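PDB 4JJA: conserved hypothetical exported protein from Bacteroides fragilis, which is of unproven function but probably acts as a peptidoglycan beta-N-acetylmuramidase. Local coordinates for residues C234-G238 against T239-L243; P277-L280 against N281-C284; D345-K348 against A349-R353. One frame throughout, in Å; residues are numbered along the deposited sequence.

Contact 1: C234-G238 against T239-L243; sequences CLFEG and TPVSL
Phe236 O is gripped twice by one residue: Thr239 OG1 donates to it at 2.7 Å, in the carbonyl plane on a lone pair, and Thr239 N reaches the same oxygen from well above that plane at 3.0 Å. With chi1 at 80°, the hydroxyl sits between backbone N and carbonyl carbon, where it can both give its proton to Phe236 O and accept from Val241 N, 3.0 Å from Thr239 OG1. The bond from Val241 N makes an ST turn, which takes over as the 3-10 segment 234-237 ends. Threonine suits the place because one hydroxyl serves as donor and acceptor. Its OG1 also lies at the edge of the Phe236 ring. Over one face of that ring stands Val241 CG1, in a CH-pi contact 4.0 Å from the centroid, while Tyr254 stacks with the ring. Farther round, Leu243 CD2 rests on Glu237 CG at 3.7 Å, against the aliphatic part of a side chain whose carboxylate forms a salt bridge with Arg245 and hydrogen-bonds a glycerol, probably from the crystallisation liquor. Phe236 O, Thr239 OG1 and Val241 N thus satisfy one another in this buried bend, whereas Glu237 O relies on Arg322 from outside.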
loop_
_atom_site.group_PDB
_atom_site.type_symbol
_atom_site.label_atom_id
_atom_site.label_comp_id
_atom_site.label_asym_id
_atom_site.label_seq_id
_atom_site.Cartn_x
_atom_site.Cartn_y
_atom_site.Cartn_z
ATOM N N CYS A 234 3.340 -11.509 0.290
ATOM C CA CYS A 234 3.336 -10.944 -1.053
ATOM C C CYS A 234 4.663 -11.196 -1.764
ATOM O O CYS A 234 4.701 -11.172 -2.972
ATOM C CB CYS A 234 3.020 -9.425 -1.036
ATOM S SG CYS A 234 2.486 -8.782 -2.632
ATOM N N LEU A 235 5.733 -11.507 -1.025
ATOM C CA LEU A 235 6.977 -11.909 -1.692
ATOM C C LEU A 235 6.804 -13.101 -2.602
ATOM O O LEU A 235 7.581 -13.284 -3.559
ATOM C CB LEU A 235 8.071 -12.117 -0.651
ATOM C CG LEU A 235 8.364 -10.881 0.227
ATOM C CD1 LEU A 235 9.468 -11.245 1.239
ATOM C CD2 LEU A 235 8.748 -9.663 -0.587
ATOM N N PHE A 236 5.813 -13.938 -2.322
ATOM C CA PHE A 236 5.528 -15.058 -3.199
ATOM C C PHE A 236 5.079 -14.668 -4.593
ATOM O O PHE A 236 5.125 -15.487 -5.501
ATOM C CB PHE A 236 4.523 -16.042 -2.596
ATOM C CG PHE A 236 5.060 -16.912 -1.490
ATOM C CD1 PHE A 236 6.091 -17.790 -1.729
ATOM C CD2 PHE A 236 4.503 -16.906 -0.221
ATOM C CE1 PHE A 236 6.523 -18.664 -0.762
ATOM C CE2 PHE A 236 4.951 -17.772 0.785
ATOM C CZ PHE A 236 5.983 -18.637 0.497
ATOM N N GLU A 237 4.693 -13.423 -4.796
ATOM C CA GLU A 237 4.372 -12.969 -6.155
ATOM C C GLU A 237 5.621 -12.950 -7.028
ATOM O O GLU A 237 5.500 -12.837 -8.230
ATOM C CB GLU A 237 3.682 -11.624 -6.129
ATOM C CG GLU A 237 2.320 -11.795 -5.416
ATOM C CD GLU A 237 1.160 -10.965 -5.795
ATOM O OE1 GLU A 237 1.348 -9.857 -6.249
ATOM O OE2 GLU A 237 0.019 -11.443 -5.536
ATOM N N GLY A 238 6.806 -13.025 -6.440
ATOM C CA GLY A 238 8.060 -13.200 -7.158
ATOM C C GLY A 238 8.460 -14.638 -7.348
ATOM O O GLY A 238 9.653 -14.873 -7.586
ATOM N N THR A 239 7.510 -15.571 -7.248
ATOM C CA THR A 239 7.726 -17.003 -7.302
ATOM C C THR A 239 6.510 -17.621 -7.957
ATOM O O THR A 239 5.488 -16.943 -8.135
ATOM C CB THR A 239 7.880 -17.628 -5.879
ATOM O OG1 THR A 239 6.578 -17.809 -5.290
ATOM C CG2 THR A 239 8.808 -16.823 -4.960
ATOM N N PRO A 240 6.511 -18.942 -8.221
ATOM C CA PRO A 240 5.299 -19.619 -8.708
ATOM C C PRO A 240 4.306 -20.075 -7.640
ATOM O O PRO A 240 3.296 -20.696 -7.952
ATOM C CB PRO A 240 5.851 -20.828 -9.447
ATOM C CG PRO A 240 7.269 -20.800 -9.309
ATOM C CD PRO A 240 7.693 -19.780 -8.352
ATOM N N VAL A 241 4.606 -19.808 -6.384
ATOM C CA VAL A 241 3.808 -20.306 -5.260
ATOM C C VAL A 241 2.508 -19.504 -5.182
ATOM O O VAL A 241 2.510 -18.284 -5.288
ATOM C CB VAL A 241 4.612 -20.186 -3.944
ATOM C CG1 VAL A 241 3.815 -20.578 -2.770
ATOM C CG2 VAL A 241 5.894 -20.990 -4.036
ATOM N N SER A 242 1.385 -20.190 -4.979
ATOM C CA SER A 242 0.121 -19.517 -4.728
ATOM C C SER A 242 0.106 -18.985 -3.285
ATOM O O SER A 242 0.509 -19.692 -2.346
ATOM C CB SER A 242 -1.076 -20.485 -4.886
ATOM O OG SER A 242 -2.301 -19.852 -4.470
ATOM N N LEU A 243 -0.467 -17.788 -3.128
ATOM C CA LEU A 243 -0.678 -17.205 -1.819
ATOM C C LEU A 243 -2.170 -17.129 -1.487
ATOM O O LEU A 243 -2.604 -16.373 -0.593
ATOM C CB LEU A 243 0.035 -15.863 -1.686
ATOM C CG LEU A 243 -0.207 -14.815 -2.759
ATOM C CD1 LEU A 243 -1.590 -14.176 -2.697
ATOM C CD2 LEU A 243 0.859 -13.712 -2.647
#

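Contact 2: P277-L280 against N281-C284; sequences PPQL and NKLC
Gln279 and Cys284 meet through Gln279 CB, which lies 3.6 Å from Cys284 SG, with Gln279 CG a little farther from the same sulfur. The glutamine chain bends at chi2, so that its amide turns away from the sulfur and Gln279 NE2 probably donates to Pro240 O, outside the turn. The small, weakly polar thiol of Cys284 suits a buried position at the start of strand 284-288, where it can lie against methylene carbons. Lys282 crosses Gln279 at a slant: its CG comes to 3.3 Å from Gln279 O and 3.9 Å from Gln279 OE1, and beyond this its chain leads off, as fits a lysine on the surface.

What sets these side chains in place is a pair of overlapping type II beta turns, Pro277 to Leu280 and Gln279 to Lys282, in the loop that joins strand 265-266 to its antiparallel neighbour 284-288. The second turn is closed by Lys282 N, which donates to Gln279 O at 3.0 Å; the corresponding bond of the first, from Leu280 N to Pro277 O, is weak. Proline at the second position of the first turn suits its fixed phi, and Gln279 and Asn281 take the positive phi, near +63°, required at the third position of each.

Leu280 and Asn281 run alongside one another, their ends on the same side of the turn. With CG opposite the backbone N (chi1 172°), Leu280 brings its CD1 to 3.7 Å from Asn281 ND2, so that an isobutyl group flanks the amide, while Asn281 OD1 accepts from Arg269 NH1.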
loop_
_atom_site.group_PDB
_atom_site.type_symbol
_atom_site.label_atom_id
_atom_site.label_comp_id
_atom_site.label_asym_id
_atom_site.label_seq_id
_atom_site.Cartn_x
_atom_site.Cartn_y
_atom_site.Cartn_z
ATOM N N PRO A 277 -6.358 -16.818 -11.370
ATOM C CA PRO A 277 -5.382 -16.795 -10.322
ATOM C C PRO A 277 -4.243 -17.801 -10.564
ATOM O O PRO A 277 -4.417 -18.758 -11.319
ATOM C CB PRO A 277 -6.188 -17.172 -9.047
ATOM C CG PRO A 277 -7.214 -18.118 -9.558
ATOM C CD PRO A 277 -7.591 -17.519 -10.898
ATOM N N PRO A 278 -3.112 -17.583 -9.905
ATOM C CA PRO A 278 -2.039 -18.548 -9.925
ATOM C C PRO A 278 -2.540 -19.938 -9.520
ATOM O O PRO A 278 -3.238 -20.092 -8.519
ATOM C CB PRO A 278 -1.022 -17.952 -8.932
ATOM C CG PRO A 278 -1.345 -16.490 -8.920
ATOM C CD PRO A 278 -2.760 -16.358 -9.163
ATOM N N GLN A 279 -2.150 -20.962 -10.277
ATOM C CA GLN A 279 -2.490 -22.318 -9.958
ATOM C C GLN A 279 -4.002 -22.588 -9.978
ATOM O O GLN A 279 -4.499 -23.453 -9.257
ATOM C CB GLN A 279 -1.838 -22.795 -8.640
ATOM C CG GLN A 279 -0.332 -22.479 -8.504
ATOM C CD GLN A 279 0.530 -23.106 -9.546
ATOM O OE1 GLN A 279 0.131 -23.994 -10.266
ATOM N NE2 GLN A 279 1.759 -22.594 -9.669
ATOM N N LEU A 280 -4.712 -21.851 -10.825
ATOM C CA LEU A 280 -6.135 -22.001 -11.017
ATOM C C LEU A 280 -6.492 -23.459 -11.212
ATOM O O LEU A 280 -5.956 -24.115 -12.114
ATOM C CB LEU A 280 -6.616 -21.188 -12.214
ATOM C CG LEU A 280 -8.053 -21.401 -12.642
ATOM C CD1 LEU A 280 -9.067 -21.089 -11.497
ATOM C CD2 LEU A 280 -8.356 -20.570 -13.883
ATOM N N ASN A 281 -7.423 -23.960 -10.407
ATOM C CA ASN A 281 -7.962 -25.305 -10.486
ATOM C C ASN A 281 -6.953 -26.430 -10.227
ATOM O O ASN A 281 -7.237 -27.593 -10.489
ATOM C CB ASN A 281 -8.742 -25.532 -11.780
ATOM C CG ASN A 281 -10.006 -24.663 -11.875
ATOM O OD1 ASN A 281 -10.679 -24.397 -10.875
ATOM N ND2 ASN A 281 -10.330 -24.203 -13.077
ATOM N N LYS A 282 -5.815 -26.092 -9.640
ATOM C CA LYS A 282 -4.809 -27.052 -9.182
ATOM C C LYS A 282 -4.839 -27.240 -7.699
ATOM O O LYS A 282 -4.905 -26.262 -6.973
ATOM C CB LYS A 282 -3.377 -26.509 -9.457
ATOM C CG LYS A 282 -3.115 -26.044 -10.789
ATOM C CD LYS A 282 -2.947 -27.174 -11.721
ATOM C CE LYS A 282 -2.142 -26.686 -12.939
ATOM N NZ LYS A 282 -1.814 -27.920 -13.680
ATOM N N LEU A 283 -4.664 -28.470 -7.252
ATOM C CA LEU A 283 -4.559 -28.786 -5.872
ATOM C C LEU A 283 -3.173 -28.349 -5.415
ATOM O O LEU A 283 -2.140 -28.852 -5.890
ATOM C CB LEU A 283 -4.763 -30.287 -5.582
ATOM C CG LEU A 283 -4.720 -30.661 -4.108
ATOM C CD1 LEU A 283 -5.854 -29.996 -3.336
ATOM C CD2 LEU A 283 -4.717 -32.204 -3.981
ATOM N N CYS A 284 -3.134 -27.358 -4.536
ATOM C CA CYS A 284 -1.922 -26.798 -3.955
ATOM C C CYS A 284 -1.709 -27.329 -2.558
ATOM O O CYS A 284 -2.634 -27.349 -1.736
ATOM C CB CYS A 284 -2.027 -25.278 -3.907
ATOM S SG CYS A 284 -2.088 -24.505 -5.531
#

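Contact 3: D345-K348 against A349-R353; sequences DEIK and ARWKR
Ala349 N donates to Asp345 O at 2.9 Å and 155°, an i to i+4 bond of helix 344-350, and just after it the pattern tightens. Arg350 N has its better partner in Ile347 O at 3.0 Å, with only a weak bond to Glu346 O, and Trp351 N reaches Lys348 O at 3.1 Å. These i to i+3 bonds are of the 3-10 kind, marking the junction where helix 344-350 gives way to helix 352-362. Small Ala349 fits the exposed side of the helix.

The polar ends of the two central side chains converge on one residue: Lys348 NZ forms a salt bridge with Asp151, and Trp351 NE1 donates to its other carboxylate oxygen. Tryptophan suits this place because it offers an N-H at its rim and a broad apolar surface. Its chi1 of 67° folds the indole back beneath the preceding turn, so one face lies under Lys348. There Lys348 CA makes a CH-pi contact with the six-membered ring, 3.6 Å from its centroid and 6° off the normal, and Lys348 O stands over the same face, 3.4 Å from Trp351 CG. The extended lysine chain leaves past the CZ2-NE1 rim, with Lys348 CG 3.7 Å from Trp351 CZ2. Ile347, buried against Met337 and Ile338 of helix 333-339, meets the far end of the ring system, with Ile347 CG2 4.1 Å from Trp351 CZ3.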
loop_
_atom_site.group_PDB
_atom_site.type_symbol
_atom_site.label_atom_id
_atom_site.label_comp_id
_atom_site.label_asym_id
_atom_site.label_seq_id
_atom_site.Cartn_x
_atom_site.Cartn_y
_atom_site.Cartn_z
ATOM N N ASP A 345 16.806 -15.548 9.694
ATOM C CA ASP A 345 17.315 -14.551 10.652
ATOM C C ASP A 345 18.576 -13.868 10.126
ATOM O O ASP A 345 18.763 -12.662 10.300
ATOM C CB ASP A 345 17.584 -15.194 12.025
ATOM C CG ASP A 345 16.345 -15.443 12.836
ATOM O OD1 ASP A 345 15.229 -15.051 12.475
ATOM O OD2 ASP A 345 16.490 -16.138 13.884
ATOM N N GLU A 346 19.467 -14.643 9.499
ATOM C CA GLU A 346 20.703 -14.108 8.932
ATOM C C GLU A 346 20.403 -13.073 7.853
ATOM O O GLU A 346 21.019 -12.024 7.766
ATOM C CB GLU A 346 21.477 -15.235 8.244
ATOM C CG GLU A 346 22.367 -16.074 9.084
ATOM C CD GLU A 346 23.210 -16.915 8.183
ATOM O OE1 GLU A 346 22.737 -17.990 7.731
ATOM O OE2 GLU A 346 24.317 -16.433 7.879
ATOM N N ILE A 347 19.481 -13.419 6.966
ATOM C CA ILE A 347 19.144 -12.543 5.857
ATOM C C ILE A 347 18.481 -11.269 6.397
ATOM O O ILE A 347 18.866 -10.148 6.008
ATOM C CB ILE A 347 18.230 -13.270 4.821
ATOM C CG1 ILE A 347 18.969 -14.482 4.269
ATOM C CG2 ILE A 347 17.840 -12.296 3.700
ATOM C CD1 ILE A 347 18.087 -15.396 3.418
ATOM N N LYS A 348 17.512 -11.429 7.289
ATOM C CA LYS A 348 16.811 -10.280 7.843
ATOM C C LYS A 348 17.784 -9.345 8.592
ATOM O O LYS A 348 17.710 -8.139 8.488
ATOM C CB LYS A 348 15.661 -10.742 8.709
ATOM C CG LYS A 348 15.022 -9.610 9.470
ATOM C CD LYS A 348 13.635 -9.984 9.917
ATOM C CE LYS A 348 12.962 -8.805 10.596
ATOM N NZ LYS A 348 11.531 -9.007 10.743
ATOM N N ALA A 349 18.751 -9.904 9.324
ATOM C CA ALA A 349 19.708 -9.101 10.025
ATOM C C ALA A 349 20.508 -8.206 9.079
ATOM O O ALA A 349 20.966 -7.157 9.477
ATOM C CB ALA A 349 20.664 -10.023 10.869
ATOM N N ARG A 350 20.692 -8.625 7.823
ATOM C CA ARG A 350 21.490 -7.872 6.878
ATOM C C ARG A 350 20.877 -6.485 6.570
ATOM O O ARG A 350 21.606 -5.571 6.229
ATOM C CB ARG A 350 21.750 -8.680 5.610
ATOM C CG ARG A 350 22.793 -8.029 4.732
ATOM C CD ARG A 350 23.273 -8.929 3.655
ATOM N NE ARG A 350 24.142 -8.241 2.708
ATOM C CZ ARG A 350 24.729 -8.872 1.686
ATOM N NH1 ARG A 350 24.618 -10.182 1.561
ATOM N NH2 ARG A 350 25.422 -8.192 0.786
ATOM N N TRP A 351 19.558 -6.361 6.685
ATOM C CA TRP A 351 18.892 -5.100 6.427
ATOM C C TRP A 351 18.646 -4.262 7.673
ATOM O O TRP A 351 18.040 -3.205 7.588
ATOM C CB TRP A 351 17.653 -5.253 5.570
ATOM C CG TRP A 351 16.496 -5.973 6.159
ATOM C CD1 TRP A 351 15.713 -5.616 7.242
ATOM C CD2 TRP A 351 15.894 -7.183 5.643
ATOM N NE1 TRP A 351 14.689 -6.513 7.401
ATOM C CE2 TRP A 351 14.751 -7.456 6.414
ATOM C CE3 TRP A 351 16.193 -8.012 4.561
ATOM C CZ2 TRP A 351 13.911 -8.537 6.155
ATOM C CZ3 TRP A 351 15.340 -9.091 4.295
ATOM C CH2 TRP A 351 14.232 -9.336 5.089
ATOM N N LYS A 352 19.073 -4.731 8.855
ATOM C CA LYS A 352 18.799 -3.982 10.086
ATOM C C LYS A 352 19.317 -2.567 10.048
ATOM O O LYS A 352 18.627 -1.629 10.436
ATOM C CB LYS A 352 19.381 -4.744 11.281
ATOM C CG LYS A 352 19.185 -4.080 12.628
ATOM C CD LYS A 352 17.774 -3.908 12.961
ATOM C CE LYS A 352 17.589 -3.698 14.495
ATOM N NZ LYS A 352 16.366 -4.399 14.993
ATOM N N ARG A 353 20.540 -2.417 9.553
ATOM C CA ARG A 353 21.145 -1.103 9.449
ATOM C C ARG A 353 20.364 -0.181 8.531
ATOM O O ARG A 353 20.140 0.980 8.881
ATOM C CB ARG A 353 22.587 -1.210 8.968
ATOM C CG ARG A 353 23.478 -1.832 10.045
ATOM C CD ARG A 353 23.820 -0.856 11.127
ATOM N NE ARG A 353 24.662 0.162 10.560
ATOM C CZ ARG A 353 25.831 0.528 11.021
ATOM N NH1 ARG A 353 26.274 0.040 12.172
ATOM N NH2 ARG A 353 26.483 1.456 10.348
#

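How the contacts relate
Contact 1 is buried, contact 3 partly buried and contact 2 on the surface; all three are local contacts, each within one stretch of the C-terminal part of the chain. Contacts 1 and 2 touch, Ser242 packing against Gln279 and Cys284, and both loops border the small antiparallel sheet, through strand 253-256 and strand 284-288 respectively. Contact 3 stands apart among the helices, its centre about 33 Å from that of contact 2. In contact 1 a hydroxyl satisfies buried backbone; contact 2 relies on turn geometry; contact 3 couples helix bonds to aromatic packing and reaches Asp151, in the N-terminal half of the chain.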